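Local coordinates for scarecrow-like protein 3 (Arabidopsis thaliana, PDB 6KPB), which probably acts as a transcription factor in plant development and binds zinc finger proteins of the IDD family, JACKDAW among them, at residues V129-H134 / R389-K394; E141-L146 / M395-E400; D171-E176 / V257-T262; A98-A103 / E366-Y371. All blocks are in the same frame, centred on the assembly; numbering follows the deposited sequence.

Interaction 1. Residues V129-H134 / R389-K394; sequences VSEEIH and RIKVEK
The His-134 imidazole is met at its edge by the end of Lys-391: CE, in the ring plane, lies 3.7 Å from His-134 CD2, and NZ, also close to that plane, is 3.5 Å from His-134 NE2. The carboxylate of Glu-131 takes the aliphatic part of the same lysine instead, its OE1 lying 3.4 Å from Lys-391 CE. Both partners cross the lysine chain at about a right angle. Lys-391 bends at chi2 and again at chi4 (67°), and the last bend carries NZ to the imidazole. Glu-131 OE1 therefore stays 4.8 Å from Lys-391 NZ, which probably leaves a mild electrostatic attraction but makes no salt bridge. Putting an alanine at Lys-391 would probably leave Glu-131 without its nearby positive charge and open a gap at the imidazole edge. This is a surface contact between helix 129-142 and helix 387-406. Behind it, Ile-133 packs on Val-208 and Gln-211 of helix 206-223, while Glu-393, already salt-bridged to Arg-389 within its own helix, forms a second salt bridge with Arg-95 of helix 92-109.

Interaction 2. Residues E141-L146 / M395-E400; sequences EMFPIL and MLFGEE
Phe-397 meets Phe-143 across the contact with the outer end of its ring. Its CB rests 3.9 Å from Tyr-371 CD1, against helix 360-381. CG stands anti to the carbonyl carbon (chi1 -55°), and the ring reaches the turn between helices 129-142 and 145-160. Farther out, Phe-397 CE2 comes 3.9 Å from Phe-143 CZ, and at the tip Phe-397 CZ lies 3.8 Å from Phe-143 CZ. Phe-397 CZ also reaches Phe-143 CE1, at 4.1 Å. The two side chains come from opposite directions and form an offset edge-to-face aromatic pair: the edge of Phe-397 is turned to the face of Phe-143, the planes stand at 80° and the centroids are 5.8 Å apart. Phe-143 is the first residue to leave helical geometry after helix 129-142, and Pro-144 then takes the N-cap position of helix 145-160; the aromatic pair packs the turn between these two helices against helix 387-406. That helix is itself widened here by a pi-type turn, with a probable hydrogen bond between Phe-397 N and Val-392 O. Val-392, five residues back, touches both rings; Val-392 CG1 is 3.9 Å from Phe-143 CE1. Phe-139 meets the Phe-143 ring with the planes at about 40°, and Leu-378 and Leu-374 of helix 360-381 pack on Phe-143 and Phe-397 respectively.

Interaction 3. Residues D171-E176 / V257-T262; sequences DLDASE and VLQLHT
With CG anti to the backbone N (chi1 180°), Asp-173 holds its carboxylate out to Gln-259, whose chain is bent at chi2 (-50°) to bring its amide in. The two loops follow strands 166-171 and 251-257, neighbours in the parallel part of a Rossmann-like sheet whose strand order is 3-2-1-4-5; they leave its first and fourth strands, at the predicted VHIID motif and in the predicted PFYRE region. The Asp-173 and Gln-259 chains cross at about a right angle, with their carboxylate and amide planes nearly parallel. Asp-173 OD2 comes 3.5 Å from Gln-259 NE2, but the angle is too poor for a hydrogen bond. The amide is held by its own loop instead: Gln-259 NE2 donates to Val-257 O at 3.0 Å, with an N-H...O angle of 153°. Val-257 O, besides taking the amide, lies 4.3 Å from Asp-173 CB. On the other side of the contact, Ser-175 OG donates to Asp-173 OD1 over 2.6 Å, which restrains the carboxylate from turning. Asp-171 OD2 accepts from Trp-180 NE1, while Asp-171 OD1 makes an Asx turn by accepting from Asp-173 N at 3.1 Å, from above the carboxylate plane.

Interaction 4. Residues A98-A103 / E366-Y371; sequences AYFTEA and ESLYTY
Two helices pack here, helix 92-109 of the predicted leucine repeat region LRI and helix 360-381 of the predicted PFYRE region, and Phe-100 fills the space between them. Its CG stands anti to the carbonyl carbon (chi1 -77°), which puts the ring beside helix 360-381. Leu-368 CD2 sits almost centrally over one face of the Phe-100 ring in a CH-pi contact, 3.6 Å from the centroid and only 9° off the ring normal; the shortest distance from Leu-368 CD2 to a ring carbon is 3.7 Å, to Phe-100 CE1. At the edge of the ring, near its plane, Ser-367 OG lies 3.4 Å from Phe-100 CE2. That hydroxyl has its hydrogen bond within its own helix, to Arg-363 O, so it offers the ring an already satisfied polar atom. A serine in place of Phe-100 is likely to open a gap between the helices, leaving the Leu-368 methyl without the aromatic face it rests on. Farther along helix 92-109, Glu-102 hydrogen-bonds Thr-122 of the second subunit, while Tyr-369 of helix 360-381 touches the bound peptide. Leu-60 of helix 49-69 touches both Phe-100 and Leu-368, and Ile-401 of helix 387-406 packs on Phe-100 too.

From the N terminus, residues 98-103 come first and open the loop that interaction 4 closes at 366-371. Within it start interactions 1 and 2, at 129-134 and 141-146, but they close only later, at 389-394 and 395-400, so both cross interaction 4 and each other. Interaction 3, from 171-176 to 257-262, is nested inside all three and stays within the sheet's loops. Helix 387-406 is the common member: it takes interactions 1 and 2 in succession and reaches interaction 4 through Tyr-99 and through the Glu-400 to Tyr-371 pair. Leu-146 against Val-257 joins interaction 2 to interaction 3, linking these helices to the Rossmann-like sheet.

Interaction 1. Residues V129-H134 / R389-K394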
loop_
_atom_site.group_PDB
_atom_site.type_symbol
_atom_site.label_atom_id
_atom_site.label_comp_id
_atom_site.label_asym_id
_atom_site.label_seq_id
_atom_site.Cartn_x
_atom_site.Cartn_y
_atom_site.Cartn_z
ATOM N N VAL A 129 1.181 11.151 -2.766
ATOM C CA VAL A 129 1.266 12.564 -2.412
ATOM C C VAL A 129 -0.078 13.082 -1.911
ATOM O O VAL A 129 -0.149 13.785 -0.896
ATOM C CB VAL A 129 1.774 13.384 -3.611
ATOM C CG1 VAL A 129 2.079 14.808 -3.180
ATOM C CG2 VAL A 129 3.004 12.724 -4.220
ATOM N N SER A 130 -1.164 12.743 -2.612
ATOM C CA SER A 130 -2.471 13.288 -2.257
ATOM C C SER A 130 -2.875 12.888 -0.843
ATOM O O SER A 130 -3.400 13.711 -0.083
ATOM C CB SER A 130 -3.528 12.832 -3.262
ATOM O OG SER A 130 -4.129 11.617 -2.851
ATOM N N GLU A 131 -2.633 11.630 -0.468
ATOM C CA GLU A 131 -2.946 11.196 0.890
ATOM C C GLU A 131 -2.054 11.886 1.914
ATOM O O GLU A 131 -2.513 12.238 3.008
ATOM C CB GLU A 131 -2.816 9.678 1.001
ATOM C CG GLU A 131 -4.102 8.928 0.702
ATOM C CD GLU A 131 -5.165 9.160 1.757
ATOM O OE1 GLU A 131 -4.977 8.703 2.904
ATOM O OE2 GLU A 131 -6.186 9.808 1.443
ATOM N N GLU A 132 -0.779 12.090 1.579
ATOM C CA GLU A 132 0.136 12.735 2.516
ATOM C C GLU A 132 -0.235 14.196 2.734
ATOM O O GLU A 132 -0.147 14.703 3.859
ATOM C CB GLU A 132 1.575 12.603 2.014
ATOM C CG GLU A 132 2.127 11.187 2.122
ATOM C CD GLU A 132 3.450 11.008 1.400
ATOM O OE1 GLU A 132 3.812 11.887 0.589
ATOM O OE2 GLU A 132 4.126 9.985 1.642
ATOM N N ILE A 133 -0.653 14.893 1.675
ATOM C CA ILE A 133 -1.173 16.247 1.843
ATOM C C ILE A 133 -2.407 16.230 2.733
ATOM O O ILE A 133 -2.586 17.098 3.596
ATOM C CB ILE A 133 -1.478 16.883 0.474
ATOM C CG1 ILE A 133 -0.198 17.064 -0.342
ATOM C CG2 ILE A 133 -2.187 18.217 0.652
ATOM C CD1 ILE A 133 -0.438 17.682 -1.705
ATOM N N HIS A 134 -3.271 15.229 2.545
ATOM C CA HIS A 134 -4.507 15.150 3.314
ATOM C C HIS A 134 -4.230 14.973 4.804
ATOM O O HIS A 134 -4.854 15.635 5.641
ATOM C CB HIS A 134 -5.374 14.007 2.784
ATOM C CG HIS A 134 -6.680 13.857 3.499
ATOM N ND1 HIS A 134 -7.603 14.877 3.584
ATOM C CD2 HIS A 134 -7.219 12.805 4.159
ATOM C CE1 HIS A 134 -8.654 14.462 4.268
ATOM N NE2 HIS A 134 -8.446 13.208 4.629
ATOM N N ARG A 389 -9.214 10.459 12.359
ATOM C CA ARG A 389 -8.409 10.105 13.522
ATOM C C ARG A 389 -7.465 8.950 13.214
ATOM O O ARG A 389 -6.289 8.980 13.592
ATOM C CB ARG A 389 -9.327 9.761 14.693
ATOM C CG ARG A 389 -8.638 9.138 15.888
ATOM C CD ARG A 389 -9.632 8.931 17.019
ATOM N NE ARG A 389 -9.066 8.180 18.132
ATOM C CZ ARG A 389 -9.720 7.912 19.258
ATOM N NH1 ARG A 389 -9.130 7.219 20.221
ATOM N NH2 ARG A 389 -10.965 8.340 19.421
ATOM N N ILE A 390 -7.960 7.928 12.512
ATOM C CA ILE A 390 -7.128 6.768 12.203
ATOM C C ILE A 390 -5.992 7.156 11.265
ATOM O O ILE A 390 -4.851 6.707 11.434
ATOM C CB ILE A 390 -7.986 5.634 11.618
ATOM C CG1 ILE A 390 -9.063 5.208 12.620
ATOM C CG2 ILE A 390 -7.114 4.447 11.235
ATOM C CD1 ILE A 390 -9.871 4.011 12.172
ATOM N N LYS A 391 -6.282 7.996 10.265
ATOM C CA LYS A 391 -5.236 8.450 9.351
ATOM C C LYS A 391 -4.112 9.149 10.106
ATOM O O LYS A 391 -2.929 8.866 9.884
ATOM C CB LYS A 391 -5.821 9.386 8.293
ATOM C CG LYS A 391 -6.579 8.696 7.177
ATOM C CD LYS A 391 -6.416 9.461 5.870
ATOM C CE LYS A 391 -7.604 9.252 4.948
ATOM N NZ LYS A 391 -8.839 9.864 5.512
ATOM N N VAL A 392 -4.466 10.072 11.002
ATOM C CA VAL A 392 -3.452 10.774 11.787
ATOM C C VAL A 392 -2.706 9.795 12.683
ATOM O O VAL A 392 -1.471 9.811 12.760
ATOM C CB VAL A 392 -4.098 11.910 12.600
ATOM C CG1 VAL A 392 -3.114 12.467 13.618
ATOM C CG2 VAL A 392 -4.592 13.011 11.672
ATOM N N GLU A 393 -3.446 8.916 13.363
ATOM C CA GLU A 393 -2.817 7.978 14.288
ATOM C C GLU A 393 -1.873 7.026 13.564
ATOM O O GLU A 393 -0.817 6.668 14.097
ATOM C CB GLU A 393 -3.890 7.204 15.056
ATOM C CG GLU A 393 -4.592 8.030 16.124
ATOM C CD GLU A 393 -5.817 7.338 16.691
ATOM O OE1 GLU A 393 -6.289 6.357 16.075
ATOM O OE2 GLU A 393 -6.311 7.776 17.752
ATOM N N LYS A 394 -2.225 6.616 12.345
ATOM C CA LYS A 394 -1.393 5.680 11.593
ATOM C C LYS A 394 -0.310 6.388 10.782
ATOM O O LYS A 394 0.883 6.127 10.968
ATOM C CB LYS A 394 -2.239 4.853 10.675
ATOM C CG LYS A 394 -1.487 4.366 9.480
ATOM C CD LYS A 394 -1.805 2.940 9.145
ATOM C CE LYS A 394 -0.525 2.169 8.940
ATOM N NZ LYS A 394 -0.729 1.000 8.067
#

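Interaction 2. Residues E141-L146 / M395-E400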
loop_
_atom_site.group_PDB
_atom_site.type_symbol
_atom_site.label_atom_id
_atom_site.label_comp_id
_atom_site.label_asym_id
_atom_site.label_seq_id
_atom_site.Cartn_x
_atom_site.Cartn_y
_atom_site.Cartn_z
ATOM N N GLU A 141 -5.544 20.853 11.348
ATOM C CA GLU A 141 -6.895 21.220 11.755
ATOM C C GLU A 141 -7.373 20.511 13.014
ATOM O O GLU A 141 -8.162 21.088 13.769
ATOM C CB GLU A 141 -7.886 20.942 10.620
ATOM C CG GLU A 141 -7.557 21.669 9.326
ATOM C CD GLU A 141 -8.794 22.109 8.569
ATOM O OE1 GLU A 141 -9.052 23.331 8.515
ATOM O OE2 GLU A 141 -9.513 21.239 8.033
ATOM N N MET A 142 -6.925 19.281 13.265
ATOM C CA MET A 142 -7.350 18.559 14.458
ATOM C C MET A 142 -6.499 18.878 15.680
ATOM O O MET A 142 -6.936 18.617 16.807
ATOM C CB MET A 142 -7.333 17.049 14.196
ATOM C CG MET A 142 -8.183 16.627 13.005
ATOM S SD MET A 142 -8.086 14.865 12.649
ATOM C CE MET A 142 -9.099 14.210 13.973
ATOM N N PHE A 143 -5.306 19.438 15.488
ATOM C CA PHE A 143 -4.432 19.837 16.576
ATOM C C PHE A 143 -4.094 21.319 16.464
ATOM O O PHE A 143 -4.036 21.863 15.357
ATOM C CB PHE A 143 -3.133 19.020 16.579
ATOM C CG PHE A 143 -3.335 17.563 16.880
ATOM C CD1 PHE A 143 -3.629 16.666 15.867
ATOM C CD2 PHE A 143 -3.229 17.089 18.177
ATOM C CE1 PHE A 143 -3.816 15.326 16.142
ATOM C CE2 PHE A 143 -3.416 15.750 18.459
ATOM C CZ PHE A 143 -3.709 14.866 17.440
ATOM N N PRO A 144 -3.879 21.999 17.588
ATOM C CA PRO A 144 -3.480 23.412 17.557
ATOM C C PRO A 144 -1.978 23.646 17.487
ATOM O O PRO A 144 -1.550 24.794 17.639
ATOM C CB PRO A 144 -4.033 23.927 18.891
ATOM C CG PRO A 144 -3.856 22.760 19.808
ATOM C CD PRO A 144 -4.077 21.517 18.967
ATOM N N ILE A 145 -1.183 22.598 17.264
ATOM C CA ILE A 145 0.271 22.727 17.329
ATOM C C ILE A 145 0.769 23.709 16.278
ATOM O O ILE A 145 1.492 24.664 16.585
ATOM C CB ILE A 145 0.939 21.351 17.163
ATOM C CG1 ILE A 145 0.394 20.353 18.190
ATOM C CG2 ILE A 145 2.448 21.487 17.256
ATOM C CD1 ILE A 145 0.563 20.786 19.624
ATOM N N LEU A 146 0.388 23.487 15.019
ATOM C CA LEU A 146 0.927 24.293 13.929
ATOM C C LEU A 146 0.382 25.717 13.959
ATOM O O LEU A 146 1.108 26.668 13.647
ATOM C CB LEU A 146 0.623 23.624 12.589
ATOM C CG LEU A 146 1.467 22.386 12.281
ATOM C CD1 LEU A 146 1.048 21.763 10.963
ATOM C CD2 LEU A 146 2.942 22.756 12.251
ATOM N N MET A 395 -0.711 7.277 9.869
ATOM C CA MET A 395 0.234 7.833 8.906
ATOM C C MET A 395 1.224 8.805 9.534
ATOM O O MET A 395 2.280 9.052 8.945
ATOM C CB MET A 395 -0.517 8.525 7.768
ATOM C CG MET A 395 -1.422 7.601 6.972
ATOM S SD MET A 395 -2.044 8.353 5.457
ATOM C CE MET A 395 -3.002 6.993 4.789
ATOM N N LEU A 396 0.917 9.360 10.705
ATOM C CA LEU A 396 1.802 10.315 11.365
ATOM C C LEU A 396 2.430 9.708 12.615
ATOM O O LEU A 396 3.623 9.393 12.611
ATOM C CB LEU A 396 1.048 11.603 11.698
ATOM C CG LEU A 396 0.667 12.468 10.496
ATOM C CD1 LEU A 396 -0.015 13.751 10.943
ATOM C CD2 LEU A 396 1.892 12.776 9.647
ATOM N N PHE A 397 1.660 9.537 13.693
ATOM C CA PHE A 397 2.226 9.015 14.932
ATOM C C PHE A 397 2.740 7.594 14.747
ATOM O O PHE A 397 3.787 7.229 15.293
ATOM C CB PHE A 397 1.185 9.064 16.049
ATOM C CG PHE A 397 0.590 10.426 16.266
ATOM C CD1 PHE A 397 1.340 11.570 16.048
ATOM C CD2 PHE A 397 -0.725 10.561 16.683
ATOM C CE1 PHE A 397 0.791 12.823 16.247
ATOM C CE2 PHE A 397 -1.278 11.811 16.882
ATOM C CZ PHE A 397 -0.519 12.943 16.664
ATOM N N GLY A 398 2.017 6.777 13.977
ATOM C CA GLY A 398 2.467 5.416 13.737
ATOM C C GLY A 398 3.801 5.363 13.017
ATOM O O GLY A 398 4.658 4.538 13.341
ATOM N N GLU A 399 3.996 6.245 12.033
ATOM C CA GLU A 399 5.270 6.280 11.324
ATOM C C GLU A 399 6.393 6.768 12.230
ATOM O O GLU A 399 7.511 6.243 12.178
ATOM C CB GLU A 399 5.157 7.163 10.083
ATOM C CG GLU A 399 4.470 6.479 8.920
ATOM C CD GLU A 399 5.170 5.195 8.517
ATOM O OE1 GLU A 399 6.417 5.197 8.435
ATOM O OE2 GLU A 399 4.474 4.182 8.297
ATOM N N GLU A 400 6.114 7.769 13.066
ATOM C CA GLU A 400 7.127 8.248 13.998
ATOM C C GLU A 400 7.454 7.191 15.045
ATOM O O GLU A 400 8.628 6.956 15.350
ATOM C CB GLU A 400 6.657 9.544 14.657
ATOM C CG GLU A 400 6.419 10.680 13.672
ATOM C CD GLU A 400 5.844 11.917 14.332
ATOM O OE1 GLU A 400 5.548 11.863 15.545
ATOM O OE2 GLU A 400 5.688 12.943 13.639
#

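Interaction 3. Residues D171-E176 / V257-T262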
loop_
_atom_site.group_PDB
_atom_site.type_symbol
_atom_site.label_atom_id
_atom_site.label_comp_id
_atom_site.label_asym_id
_atom_site.label_seq_id
_atom_site.Cartn_x
_atom_site.Cartn_y
_atom_site.Cartn_z
ATOM N N ASP A 171 11.633 28.764 3.955
ATOM C CA ASP A 171 10.802 27.738 4.577
ATOM C C ASP A 171 11.435 26.381 4.286
ATOM O O ASP A 171 11.435 25.921 3.138
ATOM C CB ASP A 171 9.369 27.814 4.051
ATOM C CG ASP A 171 8.411 26.895 4.795
ATOM O OD1 ASP A 171 8.870 26.073 5.615
ATOM O OD2 ASP A 171 7.190 27.002 4.559
ATOM N N LEU A 172 11.974 25.740 5.326
ATOM C CA LEU A 172 12.668 24.470 5.149
ATOM C C LEU A 172 11.718 23.297 4.943
ATOM O O LEU A 172 12.151 22.246 4.457
ATOM C CB LEU A 172 13.576 24.197 6.351
ATOM C CG LEU A 172 14.634 25.265 6.636
ATOM C CD1 LEU A 172 15.554 24.826 7.762
ATOM C CD2 LEU A 172 15.434 25.588 5.382
ATOM N N ASP A 173 10.441 23.446 5.300
ATOM C CA ASP A 173 9.421 22.429 5.027
ATOM C C ASP A 173 8.169 23.176 4.572
ATOM O O ASP A 173 7.278 23.475 5.373
ATOM C CB ASP A 173 9.158 21.544 6.237
ATOM C CG ASP A 173 8.098 20.490 5.968
ATOM O OD1 ASP A 173 6.893 20.803 6.087
ATOM O OD2 ASP A 173 8.470 19.353 5.612
ATOM N N ALA A 174 8.116 23.482 3.278
ATOM C CA ALA A 174 7.036 24.285 2.706
ATOM C C ALA A 174 5.881 23.376 2.283
ATOM O O ALA A 174 5.625 23.135 1.103
ATOM C CB ALA A 174 7.559 25.111 1.539
ATOM N N SER A 175 5.166 22.880 3.291
ATOM C CA SER A 175 4.038 21.980 3.079
ATOM C C SER A 175 2.683 22.640 3.277
ATOM O O SER A 175 1.747 22.344 2.530
ATOM C CB SER A 175 4.152 20.765 4.009
ATOM O OG SER A 175 4.457 21.161 5.336
ATOM N N GLU A 176 2.547 23.533 4.254
ATOM C CA GLU A 176 1.268 24.181 4.528
ATOM C C GLU A 176 1.344 25.662 4.185
ATOM O O GLU A 176 2.089 26.407 4.842
ATOM C CB GLU A 176 0.872 23.996 5.994
ATOM C CG GLU A 176 -0.432 24.683 6.358
ATOM C CD GLU A 176 -1.608 24.147 5.568
ATOM O OE1 GLU A 176 -1.838 22.920 5.601
ATOM O OE2 GLU A 176 -2.294 24.953 4.902
ATOM N N VAL A 257 10.391 24.061 10.924
ATOM C CA VAL A 257 9.266 23.412 11.588
ATOM C C VAL A 257 9.513 21.907 11.540
ATOM O O VAL A 257 9.354 21.272 10.493
ATOM C CB VAL A 257 7.931 23.790 10.943
ATOM C CG1 VAL A 257 6.792 23.024 11.598
ATOM C CG2 VAL A 257 7.697 25.290 11.055
ATOM N N LEU A 258 9.913 21.342 12.681
ATOM C CA LEU A 258 10.075 19.895 12.856
ATOM C C LEU A 258 11.124 19.306 11.917
ATOM O O LEU A 258 11.008 18.155 11.491
ATOM C CB LEU A 258 8.743 19.159 12.677
ATOM C CG LEU A 258 7.557 19.620 13.524
ATOM C CD1 LEU A 258 6.374 18.674 13.345
ATOM C CD2 LEU A 258 7.948 19.734 14.991
ATOM N N GLN A 259 12.166 20.074 11.594
ATOM C CA GLN A 259 13.187 19.617 10.662
ATOM C C GLN A 259 14.575 19.478 11.266
ATOM O O GLN A 259 15.402 18.761 10.695
ATOM C CB GLN A 259 13.275 20.565 9.456
ATOM C CG GLN A 259 11.992 20.654 8.653
ATOM C CD GLN A 259 11.439 19.290 8.296
ATOM O OE1 GLN A 259 12.144 18.445 7.742
ATOM N NE2 GLN A 259 10.173 19.063 8.623
ATOM N N LEU A 260 14.856 20.129 12.396
ATOM C CA LEU A 260 16.220 20.137 12.917
ATOM C C LEU A 260 16.631 18.765 13.437
ATOM O O LEU A 260 17.772 18.338 13.232
ATOM C CB LEU A 260 16.356 21.192 14.011
ATOM C CG LEU A 260 17.665 21.980 13.999
ATOM C CD1 LEU A 260 17.876 22.616 12.633
ATOM C CD2 LEU A 260 17.668 23.038 15.091
ATOM N N HIS A 261 15.714 18.053 14.101
ATOM C CA HIS A 261 16.049 16.743 14.654
ATOM C C HIS A 261 16.413 15.733 13.573
ATOM O O HIS A 261 17.018 14.701 13.885
ATOM C CB HIS A 261 14.887 16.212 15.500
ATOM C CG HIS A 261 13.641 15.931 14.717
ATOM N ND1 HIS A 261 12.504 16.704 14.825
ATOM C CD2 HIS A 261 13.350 14.957 13.822
ATOM C CE1 HIS A 261 11.569 16.222 14.025
ATOM N NE2 HIS A 261 12.058 15.162 13.405
ATOM N N THR A 262 16.056 16.007 12.315
ATOM C CA THR A 262 16.420 15.118 11.216
ATOM C C THR A 262 17.932 14.937 11.122
ATOM O O THR A 262 18.417 13.840 10.820
ATOM C CB THR A 262 15.854 15.672 9.905
ATOM O OG1 THR A 262 14.454 15.377 9.827
ATOM C CG2 THR A 262 16.565 15.084 8.697
#

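Interaction 4. Residues A98-A103 / E366-Y371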
loop_
_atom_site.group_PDB
_atom_site.type_symbol
_atom_site.label_atom_id
_atom_site.label_comp_id
_atom_site.label_asym_id
_atom_site.label_seq_id
_atom_site.Cartn_x
_atom_site.Cartn_y
_atom_site.Cartn_z
ATOM N N ALA A 98 -1.125 -1.153 19.326
ATOM C CA ALA A 98 -1.077 -1.646 17.951
ATOM C C ALA A 98 0.130 -1.096 17.202
ATOM O O ALA A 98 0.810 -1.834 16.479
ATOM C CB ALA A 98 -2.369 -1.290 17.219
ATOM N N TYR A 99 0.417 0.197 17.364
ATOM C CA TYR A 99 1.516 0.800 16.618
ATOM C C TYR A 99 2.873 0.482 17.234
ATOM O O TYR A 99 3.860 0.340 16.504
ATOM C CB TYR A 99 1.304 2.311 16.512
ATOM C CG TYR A 99 0.050 2.653 15.749
ATOM C CD1 TYR A 99 0.012 2.557 14.365
ATOM C CD2 TYR A 99 -1.102 3.052 16.409
ATOM C CE1 TYR A 99 -1.139 2.850 13.660
ATOM C CE2 TYR A 99 -2.257 3.348 15.715
ATOM C CZ TYR A 99 -2.270 3.248 14.340
ATOM O OH TYR A 99 -3.418 3.547 13.643
ATOM N N PHE A 100 2.945 0.349 18.561
ATOM C CA PHE A 100 4.191 -0.100 19.173
ATOM C C PHE A 100 4.435 -1.582 18.922
ATOM O O PHE A 100 5.590 -2.005 18.806
ATOM C CB PHE A 100 4.182 0.192 20.674
ATOM C CG PHE A 100 4.435 1.636 21.010
ATOM C CD1 PHE A 100 3.387 2.536 21.083
ATOM C CD2 PHE A 100 5.720 2.090 21.253
ATOM C CE1 PHE A 100 3.616 3.864 21.390
ATOM C CE2 PHE A 100 5.957 3.417 21.561
ATOM C CZ PHE A 100 4.902 4.305 21.629
ATOM N N THR A 101 3.371 -2.385 18.840
ATOM C CA THR A 101 3.540 -3.800 18.522
ATOM C C THR A 101 4.087 -3.978 17.112
ATOM O O THR A 101 5.050 -4.722 16.896
ATOM C CB THR A 101 2.213 -4.548 18.680
ATOM O OG1 THR A 101 1.792 -4.494 20.050
ATOM C CG2 THR A 101 2.359 -5.997 18.260
ATOM N N GLU A 102 3.477 -3.300 16.135
ATOM C CA GLU A 102 3.982 -3.365 14.766
ATOM C C GLU A 102 5.418 -2.867 14.687
ATOM O O GLU A 102 6.244 -3.434 13.962
ATOM C CB GLU A 102 3.078 -2.558 13.831
ATOM C CG GLU A 102 3.679 -2.317 12.453
ATOM C CD GLU A 102 2.633 -2.165 11.366
ATOM O OE1 GLU A 102 1.434 -2.343 11.662
ATOM O OE2 GLU A 102 3.010 -1.875 10.210
ATOM N N ALA A 103 5.735 -1.812 15.440
ATOM C CA ALA A 103 7.098 -1.292 15.464
ATOM C C ALA A 103 8.074 -2.333 16.001
ATOM O O ALA A 103 9.118 -2.596 15.392
ATOM C CB ALA A 103 7.152 -0.016 16.304
ATOM N N GLU A 366 9.912 6.517 27.194
ATOM C CA GLU A 366 9.521 7.913 27.022
ATOM C C GLU A 366 8.482 8.071 25.919
ATOM O O GLU A 366 7.485 8.782 26.092
ATOM C CB GLU A 366 10.754 8.772 26.735
ATOM C CG GLU A 366 11.493 9.207 27.988
ATOM C CD GLU A 366 10.601 9.973 28.947
ATOM O OE1 GLU A 366 10.107 11.056 28.566
ATOM O OE2 GLU A 366 10.382 9.486 30.076
ATOM N N SER A 367 8.695 7.414 24.774
ATOM C CA SER A 367 7.755 7.555 23.666
ATOM C C SER A 367 6.373 7.029 24.030
ATOM O O SER A 367 5.365 7.536 23.526
ATOM C CB SER A 367 8.285 6.837 22.424
ATOM O OG SER A 367 8.484 5.457 22.679
ATOM N N LEU A 368 6.303 6.016 24.899
ATOM C CA LEU A 368 5.005 5.542 25.368
ATOM C C LEU A 368 4.247 6.649 26.087
ATOM O O LEU A 368 3.040 6.817 25.886
ATOM C CB LEU A 368 5.180 4.330 26.282
ATOM C CG LEU A 368 5.217 2.954 25.612
ATOM C CD1 LEU A 368 5.458 1.860 26.641
ATOM C CD2 LEU A 368 3.926 2.701 24.850
ATOM N N TYR A 369 4.944 7.429 26.917
ATOM C CA TYR A 369 4.288 8.516 27.635
ATOM C C TYR A 369 3.902 9.653 26.697
ATOM O O TYR A 369 2.817 10.230 26.829
ATOM C CB TYR A 369 5.191 9.028 28.756
ATOM C CG TYR A 369 5.165 8.174 30.002
ATOM C CD1 TYR A 369 4.240 8.412 31.010
ATOM C CD2 TYR A 369 6.063 7.131 30.171
ATOM C CE1 TYR A 369 4.211 7.635 32.153
ATOM C CE2 TYR A 369 6.043 6.346 31.309
ATOM C CZ TYR A 369 5.115 6.602 32.296
ATOM O OH TYR A 369 5.092 5.824 33.431
ATOM N N THR A 370 4.778 9.990 25.746
ATOM C CA THR A 370 4.496 11.101 24.842
ATOM C C THR A 370 3.282 10.808 23.972
ATOM O O THR A 370 2.343 11.611 23.903
ATOM C CB THR A 370 5.719 11.398 23.971
ATOM O OG1 THR A 370 6.828 11.767 24.801
ATOM C CG2 THR A 370 5.419 12.534 23.002
ATOM N N TYR A 371 3.276 9.655 23.304
ATOM C CA TYR A 371 2.193 9.346 22.380
ATOM C C TYR A 371 0.923 8.898 23.090
ATOM O O TYR A 371 -0.154 8.957 22.488
ATOM C CB TYR A 371 2.653 8.293 21.372
ATOM C CG TYR A 371 3.670 8.847 20.403
ATOM C CD1 TYR A 371 3.269 9.548 19.272
ATOM C CD2 TYR A 371 5.030 8.703 20.635
ATOM C CE1 TYR A 371 4.196 10.072 18.390
ATOM C CE2 TYR A 371 5.964 9.223 19.759
ATOM C CZ TYR A 371 5.541 9.907 18.639
ATOM O OH TYR A 371 6.468 10.426 17.765
#